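Local coordinates for protein 2-pyrone-4,6-dicarboxylic acid hydrolase, putative (Pseudomonas putida, PDB 2FFI) that probably hydrolyses the lactone ring of 2-pyrone-4,6-dicarboxylate, as a putative lactonase of the TIM-barrel amidohydrolase superfamily, at residues 14-26 and 37-49. Numbering follows the deposited sequence.
With PO4 (phosphate ion), chain C.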
ATOM      1  N   ALA A  14     -14.345   5.041   7.913  1.00 15.56           N
ATOM      2  CA  ALA A  14     -12.949   5.331   7.558  1.00 13.58           C
ATOM      3  C   ALA A  14     -12.308   4.113   6.905  1.00 12.78           C
ATOM      4  O   ALA A  14     -12.636   2.978   7.255  1.00 12.98           O
ATOM      5  CB  ALA A  14     -12.153   5.759   8.781  1.00 13.85           C
ATOM      6  N   ILE A  15     -11.386   4.356   5.967  1.00 12.17           N
ATOM      7  CA  ILE A  15     -10.715   3.280   5.225  1.00 11.49           C
ATOM      8  C   ILE A  15      -9.204   3.146   5.397  1.00 11.04           C
ATOM      9  O   ILE A  15      -8.449   4.069   5.105  1.00 11.38           O
ATOM     10  CB  ILE A  15     -10.949   3.399   3.707  1.00 11.18           C
ATOM     11  CG1 ILE A  15     -12.453   3.464   3.392  1.00 11.44           C
ATOM     12  CG2 ILE A  15     -10.308   2.206   3.009  1.00 10.02           C
ATOM     13  CD1 ILE A  15     -12.771   3.936   1.970  1.00  7.63           C
ATOM     14  N   ASP A  16      -8.780   1.968   5.851  1.00 10.46           N
ATOM     15  CA  ASP A  16      -7.358   1.646   6.046  1.00  9.87           C
ATOM     16  C   ASP A  16      -6.789   1.064   4.754  1.00  9.43           C
ATOM     17  O   ASP A  16      -7.196  -0.010   4.344  1.00  9.43           O
ATOM     18  CB  ASP A  16      -7.189   0.599   7.170  1.00  7.33           C
ATOM     19  CG  ASP A  16      -5.786  -0.014   7.213  1.00  8.24           C
ATOM     20  OD1 ASP A  16      -5.583  -0.962   8.017  1.00  7.25           O
ATOM     21  OD2 ASP A  16      -4.886   0.450   6.458  1.00  7.11           O
ATOM     22  N   SER A  17      -5.856   1.754   4.109  1.00 11.00           N
ATOM     23  CA  SER A  17      -5.269   1.199   2.894  1.00 13.45           C
ATOM     24  C   SER A  17      -3.966   0.519   3.306  1.00 14.31           C
ATOM     25  O   SER A  17      -3.280   0.986   4.200  1.00 16.51           O
ATOM     26  CB  SER A  17      -5.004   2.294   1.851  1.00 12.90           C
ATOM     27  OG  SER A  17      -4.090   3.261   2.329  1.00 11.56           O
ATOM     28  N   HIS A  18      -3.643  -0.606   2.692  1.00 15.39           N
ATOM     29  CA  HIS A  18      -2.409  -1.331   3.024  1.00 16.14           C
ATOM     30  C   HIS A  18      -2.412  -2.067   4.377  1.00 14.66           C
ATOM     31  O   HIS A  18      -2.354  -1.460   5.439  1.00 13.62           O
ATOM     32  CB  HIS A  18      -1.204  -0.386   2.972  1.00 15.48           C
ATOM     33  CG  HIS A  18       0.064  -1.061   2.564  1.00 17.53           C
ATOM     34  ND1 HIS A  18       0.741  -1.936   3.385  1.00 19.93           N
ATOM     35  CD2 HIS A  18       0.772  -1.000   1.414  1.00 18.21           C
ATOM     36  CE1 HIS A  18       1.814  -2.383   2.759  1.00 20.02           C
ATOM     37  NE2 HIS A  18       1.857  -1.830   1.561  1.00 20.35           N
ATOM     38  N   ALA A  19      -2.452  -3.389   4.311  1.00 13.75           N
ATOM     39  CA  ALA A  19      -2.451  -4.240   5.496  1.00 12.91           C
ATOM     40  C   ALA A  19      -2.296  -5.700   5.037  1.00 11.44           C
ATOM     41  O   ALA A  19      -2.640  -6.034   3.906  1.00 11.24           O
ATOM     42  CB  ALA A  19      -3.753  -4.051   6.268  1.00 10.17           C
ATOM     43  N   HIS A  20      -1.796  -6.565   5.914  1.00  9.65           N
ATOM     44  CA  HIS A  20      -1.588  -7.965   5.570  1.00 10.02           C
ATOM     45  C   HIS A  20      -2.289  -8.924   6.529  1.00 11.04           C
ATOM     46  O   HIS A  20      -2.488  -8.598   7.694  1.00 12.38           O
ATOM     47  CB  HIS A  20      -0.085  -8.280   5.591  1.00  8.75           C
ATOM     48  CG  HIS A  20       0.741  -7.356   4.763  1.00  8.80           C
ATOM     49  ND1 HIS A  20       0.628  -7.298   3.389  1.00 10.60           N
ATOM     50  CD2 HIS A  20       1.641  -6.407   5.109  1.00  9.02           C
ATOM     51  CE1 HIS A  20       1.415  -6.345   2.929  1.00 10.21           C
ATOM     52  NE2 HIS A  20       2.040  -5.787   3.952  1.00  9.37           N
ATOM     53  N   VAL A  21      -2.663 -10.100   6.031  1.00  9.72           N
ATOM     54  CA  VAL A  21      -3.272 -11.128   6.864  1.00 10.72           C
ATOM     55  C   VAL A  21      -2.696 -12.464   6.401  1.00 13.14           C
ATOM     56  O   VAL A  21      -2.398 -12.639   5.223  1.00 12.49           O
ATOM     57  CB  VAL A  21      -4.858 -11.151   6.787  1.00 10.91           C
ATOM     58  CG1 VAL A  21      -5.421  -9.834   7.275  1.00  7.80           C
ATOM     59  CG2 VAL A  21      -5.351 -11.474   5.365  1.00  8.72           C
ATOM     60  N   PHE A  22      -2.504 -13.387   7.339  1.00 15.24           N
ATOM     61  CA  PHE A  22      -1.968 -14.716   7.028  1.00 18.35           C
ATOM     62  C   PHE A  22      -2.052 -15.565   8.279  1.00 20.36           C
ATOM     63  O   PHE A  22      -1.841 -15.063   9.362  1.00 19.75           O
ATOM     64  CB  PHE A  22      -0.518 -14.614   6.501  1.00 17.05           C
ATOM     65  CG  PHE A  22       0.363 -13.683   7.291  1.00 15.40           C
ATOM     66  CD1 PHE A  22       1.010 -14.117   8.443  1.00 14.58           C
ATOM     67  CD2 PHE A  22       0.563 -12.375   6.865  1.00 14.75           C
ATOM     68  CE1 PHE A  22       1.846 -13.269   9.154  1.00 13.98           C
ATOM     69  CE2 PHE A  22       1.399 -11.515   7.572  1.00 13.69           C
ATOM     70  CZ  PHE A  22       2.044 -11.969   8.720  1.00 14.28           C
ATOM     71  N   SER A  23      -2.380 -16.845   8.123  1.00 26.28           N
ATOM     72  CA  SER A  23      -2.522 -17.746   9.261  1.00 31.00           C
ATOM     73  C   SER A  23      -1.252 -18.531   9.595  1.00 34.14           C
ATOM     74  O   SER A  23      -0.597 -19.077   8.709  1.00 34.31           O
ATOM     75  CB  SER A  23      -3.673 -18.719   9.006  1.00 31.27           C
ATOM     76  OG  SER A  23      -3.897 -19.545  10.132  1.00 33.54           O
ATOM     77  N   ARG A  24      -0.913 -18.575  10.882  1.00 37.48           N
ATOM     78  CA  ARG A  24       0.270 -19.287  11.366  1.00 41.14           C
ATOM     79  C   ARG A  24       0.118 -20.785  11.103  1.00 42.17           C
ATOM     80  O   ARG A  24       1.100 -21.488  10.837  1.00 42.03           O
ATOM     81  CB  ARG A  24       0.464 -19.002  12.867  1.00 42.70           C
ATOM     82  CG  ARG A  24       1.530 -19.832  13.582  1.00 45.23           C
ATOM     83  CD  ARG A  24       1.703 -19.363  15.032  1.00 47.52           C
ATOM     84  NE  ARG A  24       2.357 -20.353  15.891  1.00 50.90           N
ATOM     85  CZ  ARG A  24       3.589 -20.827  15.713  1.00 52.10           C
ATOM     86  NH1 ARG A  24       4.325 -20.407  14.695  1.00 52.11           N
ATOM     87  NH2 ARG A  24       4.085 -21.729  16.555  1.00 52.20           N
ATOM     88  N   GLY A  25      -1.117 -21.269  11.180  1.00 43.84           N
ATOM     89  CA  GLY A  25      -1.371 -22.675  10.917  1.00 46.96           C
ATOM     90  C   GLY A  25      -1.150 -22.980   9.442  1.00 47.75           C
ATOM     91  O   GLY A  25      -0.731 -24.086   9.084  1.00 48.27           O
ATOM     92  N   LEU A  26      -1.440 -21.997   8.589  1.00 47.92           N
ATOM     93  CA  LEU A  26      -1.257 -22.129   7.146  1.00 48.67           C
ATOM     94  C   LEU A  26       0.217 -21.940   6.785  1.00 48.30           C
ATOM     95  O   LEU A  26       0.720 -22.571   5.860  1.00 47.94           O
ATOM     96  CB  LEU A  26      -2.123 -21.099   6.398  1.00 50.22           C
ATOM     97  CG  LEU A  26      -1.911 -20.874   4.886  1.00 51.26           C
ATOM     98  CD1 LEU A  26      -1.964 -22.194   4.112  1.00 51.07           C
ATOM     99  CD2 LEU A  26      -2.986 -19.921   4.384  1.00 52.44           C
ATOM    100  N   ASN A  37       5.885 -16.308  11.506  1.00 41.69           N
ATOM    101  CA  ASN A  37       5.979 -16.869  12.845  1.00 40.52           C
ATOM    102  C   ASN A  37       4.691 -16.716  13.642  1.00 39.91           C
ATOM    103  O   ASN A  37       4.167 -17.693  14.189  1.00 38.93           O
ATOM    104  CB  ASN A  37       7.139 -16.230  13.605  1.00 39.88           C
ATOM    105  CG  ASN A  37       7.235 -16.732  15.022  1.00 38.80           C
ATOM    106  OD1 ASN A  37       6.702 -16.117  15.940  1.00 38.50           O
ATOM    107  ND2 ASN A  37       7.881 -17.877  15.206  1.00 37.68           N
ATOM    108  N   TYR A  38       4.198 -15.485  13.721  1.00 40.48           N
ATOM    109  CA  TYR A  38       2.963 -15.223  14.437  1.00 39.71           C
ATOM    110  C   TYR A  38       1.803 -15.345  13.461  1.00 39.33           C
ATOM    111  O   TYR A  38       1.996 -15.535  12.256  1.00 38.58           O
ATOM    112  CB  TYR A  38       2.989 -13.832  15.057  1.00 37.87           C
ATOM    113  CG  TYR A  38       3.302 -12.755  14.064  1.00 37.09           C
ATOM    114  CD1 TYR A  38       2.296 -12.170  13.299  1.00 37.87           C
ATOM    115  CD2 TYR A  38       4.614 -12.338  13.864  1.00 37.27           C
ATOM    116  CE1 TYR A  38       2.589 -11.191  12.356  1.00 38.34           C
ATOM    117  CE2 TYR A  38       4.924 -11.366  12.925  1.00 37.71           C
ATOM    118  CZ  TYR A  38       3.908 -10.797  12.174  1.00 37.66           C
ATOM    119  OH  TYR A  38       4.217  -9.845  11.236  1.00 36.56           O
ATOM    120  N   ASP A  39       0.593 -15.230  13.990  1.00 39.39           N
ATOM    121  CA  ASP A  39      -0.604 -15.366  13.182  1.00 39.15           C
ATOM    122  C   ASP A  39      -1.336 -14.040  13.032  1.00 37.39           C
ATOM    123  O   ASP A  39      -1.552 -13.328  14.013  1.00 38.76           O
ATOM    124  CB  ASP A  39      -1.514 -16.420  13.822  1.00 42.03           C
ATOM    125  CG  ASP A  39      -2.596 -16.905  12.885  1.00 45.07           C
ATOM    126  OD1 ASP A  39      -3.258 -17.922  13.201  1.00 46.72           O
ATOM    127  OD2 ASP A  39      -2.789 -16.263  11.833  1.00 46.81           O
ATOM    128  N   ALA A  40      -1.714 -13.711  11.799  1.00 34.47           N
ATOM    129  CA  ALA A  40      -2.425 -12.462  11.506  1.00 32.16           C
ATOM    130  C   ALA A  40      -3.752 -12.774  10.826  1.00 29.59           C
ATOM    131  O   ALA A  40      -4.000 -12.354   9.699  1.00 29.67           O
ATOM    132  CB  ALA A  40      -1.566 -11.568  10.607  1.00 30.77           C
ATOM    133  N   PRO A  41      -4.634 -13.509  11.518  1.00 27.67           N
ATOM    134  CA  PRO A  41      -5.936 -13.867  10.945  1.00 26.06           C
ATOM    135  C   PRO A  41      -6.834 -12.660  10.644  1.00 23.61           C
ATOM    136  O   PRO A  41      -6.666 -11.580  11.211  1.00 23.85           O
ATOM    137  CB  PRO A  41      -6.526 -14.794  12.004  1.00 25.84           C
ATOM    138  CG  PRO A  41      -6.026 -14.199  13.275  1.00 25.10           C
ATOM    139  CD  PRO A  41      -4.573 -13.873  12.946  1.00 27.12           C
ATOM    140  N   LEU A  42      -7.791 -12.859   9.750  1.00 21.57           N
ATOM    141  CA  LEU A  42      -8.694 -11.790   9.369  1.00 20.74           C
ATOM    142  C   LEU A  42      -9.347 -11.225  10.634  1.00 19.25           C
ATOM    143  O   LEU A  42      -9.394 -10.014  10.841  1.00 18.05           O
ATOM    144  CB  LEU A  42      -9.765 -12.325   8.413  1.00 19.96           C
ATOM    145  CG  LEU A  42     -10.120 -11.555   7.145  1.00 18.25           C
ATOM    146  CD1 LEU A  42     -11.454 -12.067   6.671  1.00 18.39           C
ATOM    147  CD2 LEU A  42     -10.195 -10.065   7.393  1.00 18.51           C
ATOM    148  N   GLY A  43      -9.835 -12.112  11.485  1.00 18.31           N
ATOM    149  CA  GLY A  43     -10.484 -11.672  12.705  1.00 18.98           C
ATOM    150  C   GLY A  43      -9.681 -10.651  13.494  1.00 20.30           C
ATOM    151  O   GLY A  43     -10.207  -9.620  13.936  1.00 21.12           O
ATOM    152  N   ASP A  44      -8.397 -10.919  13.691  1.00 19.95           N
ATOM    153  CA  ASP A  44      -7.605  -9.977  14.461  1.00 20.40           C
ATOM    154  C   ASP A  44      -7.584  -8.613  13.801  1.00 20.21           C
ATOM    155  O   ASP A  44      -7.805  -7.597  14.457  1.00 23.52           O
ATOM    156  CB  ASP A  44      -6.177 -10.486  14.652  1.00 21.46           C
ATOM    157  CG  ASP A  44      -6.100 -11.699  15.568  1.00 22.24           C
ATOM    158  OD1 ASP A  44      -4.964 -12.059  15.958  1.00 23.94           O
ATOM    159  OD2 ASP A  44      -7.159 -12.298  15.887  1.00 20.89           O
ATOM    160  N   TYR A  45      -7.312  -8.588  12.502  1.00 19.19           N
ATOM    161  CA  TYR A  45      -7.257  -7.336  11.758  1.00 16.80           C
ATOM    162  C   TYR A  45      -8.582  -6.589  11.819  1.00 15.57           C
ATOM    163  O   TYR A  45      -8.615  -5.380  12.047  1.00 16.83           O
ATOM    164  CB  TYR A  45      -6.910  -7.615  10.305  1.00 17.05           C
ATOM    165  CG  TYR A  45      -6.947  -6.379   9.455  1.00 15.07           C
ATOM    166  CD1 TYR A  45      -6.178  -5.269   9.782  1.00 14.08           C
ATOM    167  CD2 TYR A  45      -7.752  -6.316   8.322  1.00 15.18           C
ATOM    168  CE1 TYR A  45      -6.214  -4.122   8.994  1.00 14.88           C
ATOM    169  CE2 TYR A  45      -7.788  -5.183   7.534  1.00 13.77           C
ATOM    170  CZ  TYR A  45      -7.023  -4.099   7.874  1.00 12.61           C
ATOM    171  OH  TYR A  45      -7.051  -2.984   7.096  1.00 16.23           O
ATOM    172  N   LEU A  46      -9.670  -7.319  11.602  1.00 13.89           N
ATOM    173  CA  LEU A  46     -10.990  -6.737  11.645  1.00 12.40           C
ATOM    174  C   LEU A  46     -11.225  -6.152  13.026  1.00 13.31           C
ATOM    175  O   LEU A  46     -11.829  -5.092  13.162  1.00 15.05           O
ATOM    176  CB  LEU A  46     -12.029  -7.804  11.311  1.00 10.49           C
ATOM    177  CG  LEU A  46     -12.551  -7.799   9.871  1.00  8.24           C
ATOM    178  CD1 LEU A  46     -11.442  -7.453   8.920  1.00  5.68           C
ATOM    179  CD2 LEU A  46     -13.163  -9.146   9.541  1.00  6.18           C
ATOM    180  N   GLY A  47     -10.730  -6.834  14.053  1.00 13.49           N
ATOM    181  CA  GLY A  47     -10.901  -6.340  15.412  1.00 14.19           C
ATOM    182  C   GLY A  47     -10.142  -5.044  15.639  1.00 14.42           C
ATOM    183  O   GLY A  47     -10.688  -4.058  16.132  1.00 16.41           O
ATOM    184  N   GLN A  48      -8.865  -5.059  15.287  1.00 13.68           N
ATOM    185  CA  GLN A  48      -8.021  -3.900  15.405  1.00 13.12           C
ATOM    186  C   GLN A  48      -8.599  -2.735  14.627  1.00 13.48           C
ATOM    187  O   GLN A  48      -8.401  -1.589  15.009  1.00 14.84           O
ATOM    188  CB  GLN A  48      -6.638  -4.242  14.873  1.00 13.83           C
ATOM    189  CG  GLN A  48      -5.893  -5.189  15.758  1.00 16.89           C
ATOM    190  CD  GLN A  48      -5.620  -4.570  17.121  1.00 17.97           C
ATOM    191  OE1 GLN A  48      -6.209  -4.960  18.137  1.00 17.26           O
ATOM    192  NE2 GLN A  48      -4.723  -3.586  17.144  1.00 20.56           N
ATOM    193  N   LEU A  49      -9.291  -3.025  13.519  1.00 14.01           N
ATOM    194  CA  LEU A  49      -9.901  -1.967  12.701  1.00 12.97           C
ATOM    195  C   LEU A  49     -11.043  -1.275  13.450  1.00 13.66           C
ATOM    196  O   LEU A  49     -10.998  -0.064  13.650  1.00 13.75           O
ATOM    197  CB  LEU A  49     -10.464  -2.505  11.355  1.00 11.24           C
ATOM    198  CG  LEU A  49      -9.653  -2.764  10.076  1.00  9.19           C
ATOM    199  CD1 LEU A  49     -10.604  -3.169   8.981  1.00  6.96           C
ATOM    200  CD2 LEU A  49      -8.870  -1.541   9.656  1.00  6.75           C
TER
HETATM  201  P   PO4 C 301       5.014  -4.142   3.716  1.00 17.57           P
HETATM  202  O1  PO4 C 301       4.239  -4.782   2.624  1.00 16.14           O
HETATM  203  O2  PO4 C 301       6.466  -4.362   3.496  1.00 18.75           O
HETATM  204  O3  PO4 C 301       4.740  -2.686   3.729  1.00 15.97           O
HETATM  205  O4  PO4 C 301       4.616  -4.742   5.013  1.00 17.25           O
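Phe22 and Ala40 pair their backbones as a single antiparallel bridge, a hydrogen-bonded pair that ties the chain leaving strand 15-16 to the approach to helix 42-51. Ala40 N gives to Phe22 O at 2.8 Å, while Phe22 N returns a bond to Ala40 O at 3.0 Å.

A second polar link, also buried, joins Tyr45 to Asp16. Tyr45 OH donates to Asp16 OD1 at 2.7 Å, coming from above the carboxylate plane; the ring and carboxylate planes stand 65° apart. Ser235 OG also bonds Asp16 OD1, so this buried oxygen has two partners. At the outer end, the extended Arg24 side chain brings NH1 to within 2.8 Å of Asn37 O, a weak, bent bond.

Apolar contacts fill the space between. With CG of Phe22 set between its backbone N and carbonyl carbon (chi1 45°), one face of the ring lies over Ala40 CB, 4.0 Å from the ring centroid and almost on its normal, a CH-pi contact. Tyr38 meets the same ring obliquely, planes 46° apart, and its hydroxyl bonds Glu243. Further in, Ala19 CB lies 3.6 Å from Tyr45 CZ, Val21 CG1 packs on Tyr45 CB, and Leu49 CD2 touches Asp16 CB.

His18 and His20 belong to the HxH motif that follows the first barrel strand in amidohydrolases; here His20, whose ND1 is bonded to Val60 O, makes weak NE2 bonds to a phosphate, probably from the crystallisation liquor, also held by Arg110 and His167. Helix 42-51 packs, through Tyr45 and Leu49, along strand 15-16 and the loop that follows it, with Phe248 of helix 248-258 against Tyr45 and Leu49, and helix 70-78 against Val21 and Leu42.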